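Local atomic coordinates of putative N-acetylneuraminate lyase ([Ruminococcus] gnavus ATCC 29149, PDB entry 6RB7), a protein that belongs to the dihydrodipicolinate synthetase family, enzymes built on a parallel alpha/beta barrel, and is named as a putative lyase. Residues G245-K253 with I328-L336; S282-A293 with L310-V321. All blocks are in the same frame, centred on the assembly; numbering follows the deposited sequence.

Contact 1. Residues G245-K253 with I328-L336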
loop_
_atom_site.group_PDB
_atom_site.type_symbol
_atom_site.label_atom_id
_atom_site.label_comp_id
_atom_site.label_asym_id
_atom_site.label_seq_id
_atom_site.Cartn_x
_atom_site.Cartn_y
_atom_site.Cartn_z
ATOM N N GLY A 245 -26.271 13.531 6.677
ATOM C CA GLY A 245 -26.887 14.847 6.945
ATOM C C GLY A 245 -27.356 15.557 5.696
ATOM O O GLY A 245 -28.224 16.407 5.818
ATOM N N ALA A 246 -26.841 15.202 4.527
ATOM C CA ALA A 246 -27.320 15.775 3.242
ATOM C C ALA A 246 -28.712 15.241 2.891
ATOM O O ALA A 246 -29.391 15.844 2.064
ATOM C CB ALA A 246 -26.361 15.436 2.137
ATOM N N MET A 247 -29.072 14.051 3.370
ATOM C CA MET A 247 -30.249 13.301 2.852
ATOM C C MET A 247 -30.718 12.274 3.863
ATOM O O MET A 247 -30.825 11.086 3.575
ATOM C CB MET A 247 -29.917 12.664 1.502
ATOM C CG MET A 247 -28.705 11.801 1.536
ATOM S SD MET A 247 -28.028 11.679 -0.146
ATOM C CE MET A 247 -26.510 10.751 0.050
ATOM N N PRO A 248 -30.980 12.685 5.125
ATOM C CA PRO A 248 -31.202 11.698 6.173
ATOM C C PRO A 248 -32.430 10.827 5.931
ATOM O O PRO A 248 -32.377 9.615 6.264
ATOM C CB PRO A 248 -31.325 12.534 7.456
ATOM C CG PRO A 248 -31.621 13.926 6.986
ATOM C CD PRO A 248 -31.017 14.077 5.612
ATOM N N GLU A 249 -33.460 11.380 5.290
ATOM C CA GLU A 249 -34.686 10.608 4.996
ATOM C C GLU A 249 -34.353 9.421 4.106
ATOM O O GLU A 249 -35.018 8.371 4.260
ATOM C CB GLU A 249 -35.755 11.430 4.284
ATOM C CG GLU A 249 -36.220 12.633 5.052
ATOM C CD GLU A 249 -35.489 13.926 4.708
ATOM O OE1 GLU A 249 -34.204 13.926 4.543
ATOM O OE2 GLU A 249 -36.216 14.951 4.570
ATOM N N LEU A 250 -33.388 9.555 3.191
ATOM C CA LEU A 250 -33.072 8.440 2.263
ATOM C C LEU A 250 -32.418 7.307 3.053
ATOM O O LEU A 250 -32.762 6.146 2.846
ATOM C CB LEU A 250 -32.163 8.908 1.126
ATOM C CG LEU A 250 -32.772 9.925 0.171
ATOM C CD1 LEU A 250 -31.793 10.290 -0.918
ATOM C CD2 LEU A 250 -34.079 9.372 -0.429
ATOM N N TYR A 251 -31.486 7.631 3.960
ATOM C CA TYR A 251 -30.856 6.555 4.766
ATOM C C TYR A 251 -31.886 5.948 5.730
ATOM O O TYR A 251 -31.786 4.741 5.994
ATOM C CB TYR A 251 -29.614 7.085 5.454
ATOM C CG TYR A 251 -28.467 7.350 4.512
ATOM C CD1 TYR A 251 -27.728 6.294 3.998
ATOM C CD2 TYR A 251 -28.156 8.641 4.078
ATOM C CE1 TYR A 251 -26.664 6.501 3.145
ATOM C CE2 TYR A 251 -27.097 8.860 3.203
ATOM C CZ TYR A 251 -26.356 7.789 2.732
ATOM O OH TYR A 251 -25.265 8.011 1.929
ATOM N N LEU A 252 -32.804 6.744 6.310
ATOM C CA LEU A 252 -33.860 6.147 7.163
ATOM C C LEU A 252 -34.706 5.170 6.354
ATOM O O LEU A 252 -35.004 4.072 6.860
ATOM C CB LEU A 252 -34.697 7.270 7.781
ATOM C CG LEU A 252 -33.988 8.039 8.899
ATOM C CD1 LEU A 252 -34.720 9.347 9.199
ATOM C CD2 LEU A 252 -33.831 7.165 10.150
ATOM N N LYS A 253 -35.052 5.545 5.135
ATOM C CA LYS A 253 -35.887 4.664 4.288
ATOM C C LYS A 253 -35.092 3.432 3.853
ATOM O O LYS A 253 -35.652 2.339 3.844
ATOM C CB LYS A 253 -36.425 5.439 3.094
ATOM C CG LYS A 253 -37.465 4.641 2.308
ATOM C CD LYS A 253 -38.754 4.486 3.084
ATOM C CE LYS A 253 -39.790 3.736 2.272
ATOM N NZ LYS A 253 -41.097 3.696 2.989
ATOM N N ILE A 328 -31.131 14.983 -4.640
ATOM C CA ILE A 328 -31.638 14.596 -3.300
ATOM C C ILE A 328 -33.156 14.821 -3.287
ATOM O O ILE A 328 -33.887 13.937 -2.830
ATOM C CB ILE A 328 -30.895 15.400 -2.216
ATOM C CG1 ILE A 328 -29.447 14.905 -2.116
ATOM C CG2 ILE A 328 -31.608 15.305 -0.892
ATOM C CD1 ILE A 328 -28.512 15.886 -1.430
ATOM N N CYS A 329 -33.622 15.984 -3.745
ATOM C CA CYS A 329 -35.082 16.283 -3.759
ATOM C C CYS A 329 -35.815 15.215 -4.595
ATOM O O CYS A 329 -36.881 14.702 -4.159
ATOM C CB CYS A 329 -35.335 17.656 -4.368
ATOM S SG CYS A 329 -34.748 18.983 -3.294
ATOM N N ASP A 330 -35.266 14.875 -5.760
ATOM C CA ASP A 330 -35.933 13.931 -6.685
ATOM C C ASP A 330 -35.950 12.527 -6.081
ATOM O O ASP A 330 -36.976 11.832 -6.154
ATOM C CB ASP A 330 -35.230 13.930 -8.034
ATOM C CG ASP A 330 -35.421 15.228 -8.834
ATOM O OD1 ASP A 330 -36.254 16.052 -8.461
ATOM O OD2 ASP A 330 -34.725 15.382 -9.830
ATOM N N ALA A 331 -34.865 12.115 -5.409
ATOM C CA ALA A 331 -34.830 10.794 -4.750
ATOM C C ALA A 331 -35.881 10.720 -3.649
ATOM O O ALA A 331 -36.524 9.677 -3.469
ATOM C CB ALA A 331 -33.428 10.505 -4.250
ATOM N N LYS A 332 -36.026 11.770 -2.868
ATOM C CA LYS A 332 -37.032 11.784 -1.784
ATOM C C LYS A 332 -38.440 11.631 -2.391
ATOM O O LYS A 332 -39.261 10.867 -1.852
ATOM C CB LYS A 332 -36.837 13.039 -0.957
ATOM C CG LYS A 332 -35.584 13.000 -0.094
ATOM C CD LYS A 332 -35.619 14.021 0.955
ATOM C CE LYS A 332 -35.529 15.411 0.402
ATOM N NZ LYS A 332 -35.536 16.409 1.507
ATOM N N LYS A 333 -38.717 12.299 -3.513
ATOM C CA LYS A 333 -40.039 12.115 -4.168
ATOM C C LYS A 333 -40.214 10.702 -4.716
ATOM O O LYS A 333 -41.344 10.154 -4.735
ATOM C CB LYS A 333 -40.187 13.193 -5.250
ATOM C CG LYS A 333 -40.330 14.587 -4.672
ATOM C CD LYS A 333 -40.158 15.685 -5.715
ATOM C CE LYS A 333 -40.455 17.048 -5.124
ATOM N NZ LYS A 333 -40.258 18.117 -6.125
ATOM N N LYS A 334 -39.146 10.057 -5.172
ATOM C CA LYS A 334 -39.208 8.717 -5.744
ATOM C C LYS A 334 -39.448 7.684 -4.646
ATOM O O LYS A 334 -40.152 6.673 -4.924
ATOM C CB LYS A 334 -37.902 8.410 -6.499
ATOM C CG LYS A 334 -37.771 9.152 -7.795
ATOM C CD LYS A 334 -36.362 9.255 -8.415
ATOM C CE LYS A 334 -35.824 8.083 -9.139
ATOM N NZ LYS A 334 -34.598 8.565 -9.818
ATOM N N PHE A 335 -38.791 7.829 -3.493
ATOM C CA PHE A 335 -38.631 6.694 -2.556
ATOM C C PHE A 335 -39.420 6.832 -1.274
ATOM O O PHE A 335 -39.557 5.788 -0.576
ATOM C CB PHE A 335 -37.142 6.456 -2.267
ATOM C CG PHE A 335 -36.360 6.086 -3.483
ATOM C CD1 PHE A 335 -36.688 4.991 -4.273
ATOM C CD2 PHE A 335 -35.238 6.821 -3.821
ATOM C CE1 PHE A 335 -35.977 4.704 -5.412
ATOM C CE2 PHE A 335 -34.516 6.508 -4.956
ATOM C CZ PHE A 335 -34.869 5.437 -5.745
ATOM N N LEU A 336 -39.861 8.017 -0.877
ATOM C CA LEU A 336 -40.536 8.194 0.444
ATOM C C LEU A 336 -42.061 8.022 0.328
ATOM O O LEU A 336 -42.527 8.175 -0.808
ATOM C CB LEU A 336 -40.159 9.550 1.022
ATOM C CG LEU A 336 -38.659 9.800 1.177
ATOM C CD1 LEU A 336 -38.419 11.110 1.884
ATOM C CD2 LEU A 336 -38.005 8.686 1.959
HETATM O O HOH W 1 -33.130 15.621 2.750
HETATM O O HOH W 2 -37.653 17.439 2.943
#

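Contact 2. Residues S282-A293 with L310-V321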
loop_
_atom_site.group_PDB
_atom_site.type_symbol
_atom_site.label_atom_id
_atom_site.label_comp_id
_atom_site.label_asym_id
_atom_site.label_seq_id
_atom_site.Cartn_x
_atom_site.Cartn_y
_atom_site.Cartn_z
ATOM N N SER A 282 -17.336 15.182 -6.891
ATOM C CA SER A 282 -16.821 15.622 -8.212
ATOM C C SER A 282 -16.426 17.107 -8.197
ATOM O O SER A 282 -15.840 17.572 -9.181
ATOM C CB SER A 282 -17.800 15.322 -9.308
ATOM O OG SER A 282 -18.894 16.237 -9.317
ATOM N N ALA A 283 -16.752 17.837 -7.144
ATOM C CA ALA A 283 -16.447 19.262 -7.002
ATOM C C ALA A 283 -14.949 19.478 -6.757
ATOM O O ALA A 283 -14.250 18.586 -6.236
ATOM C CB ALA A 283 -17.290 19.866 -5.892
ATOM N N HIS A 284 -14.501 20.683 -7.060
ATOM C CA HIS A 284 -13.164 21.175 -6.659
ATOM C C HIS A 284 -13.125 21.334 -5.132
ATOM O O HIS A 284 -12.191 20.820 -4.482
ATOM C CB HIS A 284 -12.878 22.469 -7.406
ATOM C CG HIS A 284 -11.614 23.145 -7.032
ATOM N ND1 HIS A 284 -10.451 22.977 -7.745
ATOM C CD2 HIS A 284 -11.328 24.007 -6.034
ATOM C CE1 HIS A 284 -9.525 23.749 -7.225
ATOM N NE2 HIS A 284 -10.017 24.371 -6.203
ATOM N N GLY A 285 -14.110 22.012 -4.560
ATOM C CA GLY A 285 -14.264 22.156 -3.113
ATOM C C GLY A 285 -14.477 20.817 -2.446
ATOM O O GLY A 285 -14.932 19.831 -3.093
ATOM N N ASN A 286 -14.177 20.781 -1.155
ATOM C CA ASN A 286 -14.308 19.582 -0.304
ATOM C C ASN A 286 -15.770 19.120 -0.279
ATOM O O ASN A 286 -16.711 19.929 -0.298
ATOM C CB ASN A 286 -13.791 19.924 1.083
ATOM C CG ASN A 286 -13.894 18.757 2.039
ATOM O OD1 ASN A 286 -14.848 18.721 2.837
ATOM N ND2 ASN A 286 -12.915 17.858 1.964
ATOM N N MET A 287 -15.959 17.809 -0.166
ATOM C CA MET A 287 -17.322 17.224 -0.103
ATOM C C MET A 287 -18.151 17.870 1.011
ATOM O O MET A 287 -19.354 18.081 0.812
ATOM C CB MET A 287 -17.298 15.719 0.107
ATOM C CG MET A 287 -18.694 15.089 -0.125
ATOM S SD MET A 287 -18.754 13.415 0.552
ATOM C CE MET A 287 -18.619 13.814 2.288
ATOM N N TYR A 288 -17.586 18.153 2.191
ATOM C CA TYR A 288 -18.359 18.763 3.293
ATOM C C TYR A 288 -18.754 20.199 2.908
ATOM O O TYR A 288 -19.796 20.644 3.374
ATOM C CB TYR A 288 -17.662 18.601 4.640
ATOM C CG TYR A 288 -17.530 17.144 4.999
ATOM C CD1 TYR A 288 -18.651 16.387 5.303
ATOM C CD2 TYR A 288 -16.316 16.495 4.924
ATOM C CE1 TYR A 288 -18.569 15.034 5.564
ATOM C CE2 TYR A 288 -16.225 15.129 5.166
ATOM C CZ TYR A 288 -17.363 14.391 5.446
ATOM O OH TYR A 288 -17.280 13.041 5.725
ATOM N N ALA A 289 -17.923 20.881 2.127
ATOM C CA ALA A 289 -18.286 22.248 1.626
ATOM C C ALA A 289 -19.504 22.113 0.705
ATOM O O ALA A 289 -20.415 22.981 0.762
ATOM C CB ALA A 289 -17.127 22.876 0.925
ATOM N N VAL A 290 -19.522 21.081 -0.148
ATOM C CA VAL A 290 -20.682 20.821 -1.032
ATOM C C VAL A 290 -21.904 20.564 -0.163
ATOM O O VAL A 290 -22.954 21.133 -0.405
ATOM C CB VAL A 290 -20.409 19.651 -1.997
ATOM C CG1 VAL A 290 -21.661 19.238 -2.727
ATOM C CG2 VAL A 290 -19.270 19.969 -2.923
ATOM N N ILE A 291 -21.785 19.705 0.862
ATOM C CA ILE A 291 -22.969 19.376 1.699
ATOM C C ILE A 291 -23.490 20.630 2.408
ATOM O O ILE A 291 -24.695 20.830 2.434
ATOM C CB ILE A 291 -22.624 18.237 2.703
ATOM C CG1 ILE A 291 -22.418 16.920 1.945
ATOM C CG2 ILE A 291 -23.725 18.107 3.737
ATOM C CD1 ILE A 291 -21.899 15.801 2.817
ATOM N N LYS A 292 -22.611 21.480 2.956
ATOM C CA LYS A 292 -23.121 22.684 3.653
ATOM C C LYS A 292 -23.861 23.568 2.652
ATOM O O LYS A 292 -24.883 24.137 3.026
ATOM C CB LYS A 292 -21.953 23.404 4.309
ATOM C CG LYS A 292 -21.353 22.613 5.458
ATOM C CD LYS A 292 -20.186 23.299 6.153
ATOM C CE LYS A 292 -19.404 22.320 7.019
ATOM N NZ LYS A 292 -18.407 23.037 7.832
ATOM N N ALA A 293 -23.391 23.653 1.413
ATOM C CA ALA A 293 -24.061 24.490 0.389
ATOM C C ALA A 293 -25.422 23.864 0.009
ATOM O O ALA A 293 -26.417 24.588 -0.207
ATOM C CB ALA A 293 -23.173 24.707 -0.794
ATOM N N LEU A 310 -9.036 22.349 4.424
ATOM C CA LEU A 310 -10.056 21.794 3.507
ATOM C C LEU A 310 -10.347 22.867 2.463
ATOM O O LEU A 310 -10.523 24.045 2.811
ATOM C CB LEU A 310 -11.317 21.423 4.260
ATOM C CG LEU A 310 -11.160 20.315 5.291
ATOM C CD1 LEU A 310 -12.503 20.079 5.958
ATOM C CD2 LEU A 310 -10.637 19.045 4.631
ATOM N N PRO A 311 -10.395 22.484 1.172
ATOM C CA PRO A 311 -10.608 23.480 0.122
ATOM C C PRO A 311 -12.066 23.933 0.039
ATOM O O PRO A 311 -13.014 23.127 0.006
ATOM C CB PRO A 311 -10.169 22.740 -1.146
ATOM C CG PRO A 311 -10.358 21.303 -0.836
ATOM C CD PRO A 311 -10.000 21.176 0.627
ATOM N N ALA A 312 -12.208 25.240 -0.147
ATOM C CA ALA A 312 -13.522 25.892 -0.316
ATOM C C ALA A 312 -14.066 25.643 -1.724
ATOM O O ALA A 312 -13.294 25.378 -2.659
ATOM C CB ALA A 312 -13.369 27.380 -0.077
ATOM N N LEU A 313 -15.386 25.717 -1.866
ATOM C CA LEU A 313 -16.025 25.706 -3.191
ATOM C C LEU A 313 -15.467 26.859 -4.032
ATOM O O LEU A 313 -15.205 27.941 -3.468
ATOM C CB LEU A 313 -17.529 25.907 -3.043
ATOM C CG LEU A 313 -18.286 24.833 -2.274
ATOM C CD1 LEU A 313 -19.750 25.161 -2.260
ATOM C CD2 LEU A 313 -18.080 23.476 -2.885
ATOM N N VAL A 314 -15.369 26.619 -5.328
ATOM C CA VAL A 314 -15.139 27.699 -6.335
ATOM C C VAL A 314 -16.439 27.976 -7.086
ATOM O O VAL A 314 -17.412 27.198 -6.966
ATOM C CB VAL A 314 -14.000 27.317 -7.278
ATOM C CG1 VAL A 314 -12.683 27.325 -6.521
ATOM C CG2 VAL A 314 -14.237 26.010 -8.002
ATOM N N ASP A 315 -16.463 29.036 -7.892
ATOM C CA ASP A 315 -17.701 29.428 -8.620
ATOM C C ASP A 315 -18.222 28.253 -9.456
ATOM O O ASP A 315 -19.459 28.029 -9.458
ATOM C CB ASP A 315 -17.453 30.644 -9.519
ATOM C CG ASP A 315 -16.976 31.885 -8.799
ATOM O OD1 ASP A 315 -17.282 32.008 -7.601
ATOM O OD2 ASP A 315 -16.339 32.734 -9.468
ATOM N N GLU A 316 -17.324 27.537 -10.133
ATOM C CA GLU A 316 -17.643 26.427 -11.060
ATOM C C GLU A 316 -18.328 25.294 -10.285
ATOM O O GLU A 316 -19.076 24.529 -10.886
ATOM C CB GLU A 316 -16.360 25.917 -11.726
ATOM C CG GLU A 316 -15.711 26.917 -12.692
ATOM C CD GLU A 316 -15.038 28.145 -12.076
ATOM O OE1 GLU A 316 -14.715 28.120 -10.851
ATOM O OE2 GLU A 316 -14.848 29.148 -12.810
ATOM N N ASP A 317 -18.145 25.225 -8.974
ATOM C CA ASP A 317 -18.780 24.145 -8.199
ATOM C C ASP A 317 -20.270 24.381 -7.963
ATOM O O ASP A 317 -20.954 23.456 -7.585
ATOM C CB ASP A 317 -18.112 23.995 -6.834
ATOM C CG ASP A 317 -16.728 23.384 -6.868
ATOM O OD1 ASP A 317 -16.442 22.614 -7.829
ATOM O OD2 ASP A 317 -15.967 23.710 -5.938
ATOM N N MET A 318 -20.779 25.604 -8.131
ATOM C CA MET A 318 -22.195 25.833 -7.725
ATOM C C MET A 318 -23.138 25.050 -8.645
ATOM O O MET A 318 -24.195 24.660 -8.162
ATOM C CB MET A 318 -22.583 27.312 -7.679
ATOM C CG MET A 318 -24.034 27.528 -7.227
ATOM S SD MET A 318 -24.471 26.955 -5.525
ATOM C CE MET A 318 -22.906 27.208 -4.687
ATOM N N GLU A 319 -22.750 24.750 -9.895
ATOM C CA GLU A 319 -23.569 23.893 -10.787
ATOM C C GLU A 319 -23.670 22.479 -10.204
ATOM O O GLU A 319 -24.741 21.848 -10.239
ATOM C CB GLU A 319 -22.906 23.791 -12.165
ATOM C CG GLU A 319 -23.775 23.177 -13.245
ATOM C CD GLU A 319 -23.493 23.685 -14.660
ATOM O OE1 GLU A 319 -22.308 23.676 -15.102
ATOM O OE2 GLU A 319 -24.463 24.101 -15.330
ATOM N N ILE A 320 -22.557 21.979 -9.662
ATOM C CA ILE A 320 -22.510 20.628 -9.049
ATOM C C ILE A 320 -23.364 20.627 -7.770
ATOM O O ILE A 320 -24.136 19.668 -7.542
ATOM C CB ILE A 320 -21.047 20.233 -8.785
ATOM C CG1 ILE A 320 -20.300 20.035 -10.108
ATOM C CG2 ILE A 320 -20.967 18.988 -7.909
ATOM C CD1 ILE A 320 -18.778 19.923 -9.972
ATOM N N VAL A 321 -23.221 21.655 -6.939
ATOM C CA VAL A 321 -24.014 21.794 -5.692
ATOM C C VAL A 321 -25.506 21.768 -6.051
ATOM O O VAL A 321 -26.286 21.035 -5.461
ATOM C CB VAL A 321 -23.653 23.088 -4.948
ATOM C CG1 VAL A 321 -24.663 23.362 -3.865
ATOM C CG2 VAL A 321 -22.226 23.057 -4.419
#

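Contact 1. Residues G245-K253 with I328-L336
Leu250 supplies the central bump where helix 248-259, which follows the last strand of the parallel alpha/beta barrel (238-241), meets the C-terminal helix 317-335. The local axes run 9.9 Å apart at closest approach, with 35° between their N-to-C directions. CG of Leu250 sits beside its backbone N (chi1 -65°), and the two methyls enter the hollow bordered by Ala331, Lys332 and Phe335: CD1 presses on Ala331 CB at 3.7 Å, while CD2 lies over the Ala331 carbonyl and against CG of Lys332. The same CD2 reaches the edge of the Phe335 ring, near its plane.

One turn toward the N-terminal end of both segments the roles reverse. Ile328 is the knob, its CG2 and CD1 resting on the Ala246 carbonyl oxygen and its CG2 also meeting Met247 CB at 3.9 Å. Ile294 of helix 287-299 touches Ile328 as well, so a third helix helps enclose this residue. At the other end Leu336 spreads its methyls along one face of helix 248-259, with CD1 against Glu249 CB at 3.6 Å and CD2 against Lys253 CB, while Lys253 CE approaches the Phe335 carbonyl and its NZ forms a salt bridge with Glu256.

The polar margin is looser. Lys332 NZ and Glu249 OE2 form a long salt bridge, weak as a hydrogen bond, and the carboxylate's stronger partner is Lys70. Lys332, bent at chi3 (-68°), lays its CD over one face of the Glu249 carboxylate, 3.8 Å from Glu249 CD. One water spans the pair more tightly, donating to Glu249 OE1 at 2.7 Å and accepting from Lys332 NZ at 2.8 Å.

Contact 2. Residues S282-A293 with L310-V321
The loop leading into helix 287-299 and the turn leading into helix 317-335 are joined by the carboxylate of Asp317. Its OD1 accepts His284 N at 2.8 Å and its OD2 accepts Gly285 N at 2.9 Å, both on the syn side but about 30° out of plane. OD2 also takes Val314 N at 3.0 Å, from the opposite face to Gly285 N. Three backbone amides thus grip one buried carboxylate, fixing its rotation and probably favouring the charged form. Val314 to Asp317 is a type I beta turn.

Next along, Asn286 N donates to Pro311 O at 2.9 Å, nearly straight (173°). Asn286 is the N-cap of helix 287-299, which belongs to the helices that follow the eight-stranded alpha/beta barrel in the chain: with CG anti to its own N (chi1 180°), OD1 receives Tyr288 N from above the carbonyl plane. The Leu313 side chain starts away from helix 287-299 and folds back onto it, CG over Ala289 CB, CD2 against Val290 CG2 at 3.7 Å and CD1 against Ala293 CB, which Val321 CG1 meets too. Val314 CG1 meets His284 CD2 at 3.6 Å, and that imidazole stacks on Tyr149 of a second subunit.

How the contacts relate
Helix 317-335 serves both contacts: its first turns, with the segment leading into them, pack on 282-293 in contact 2, and its last turns pack on 245-253 in contact 1. The centres lie 20 Å apart, yet the two meet directly where Ala246 CB touches Ile291 CG2 at 4.1 Å, through helix 287-299. Along the chain, both segments of contact 2 fall between those of contact 1. Bicine, bound at Ala260, Gly261 and Lys262, lies about 12 Å from the Lys253 side chain of contact 1. Contact 2 reaches the subunit interface; a magnesium ion lies about 3 Å from the Asn286 side chain, whose ND2 hydrogen-bonds glycerol, probably from the crystallisation liquor.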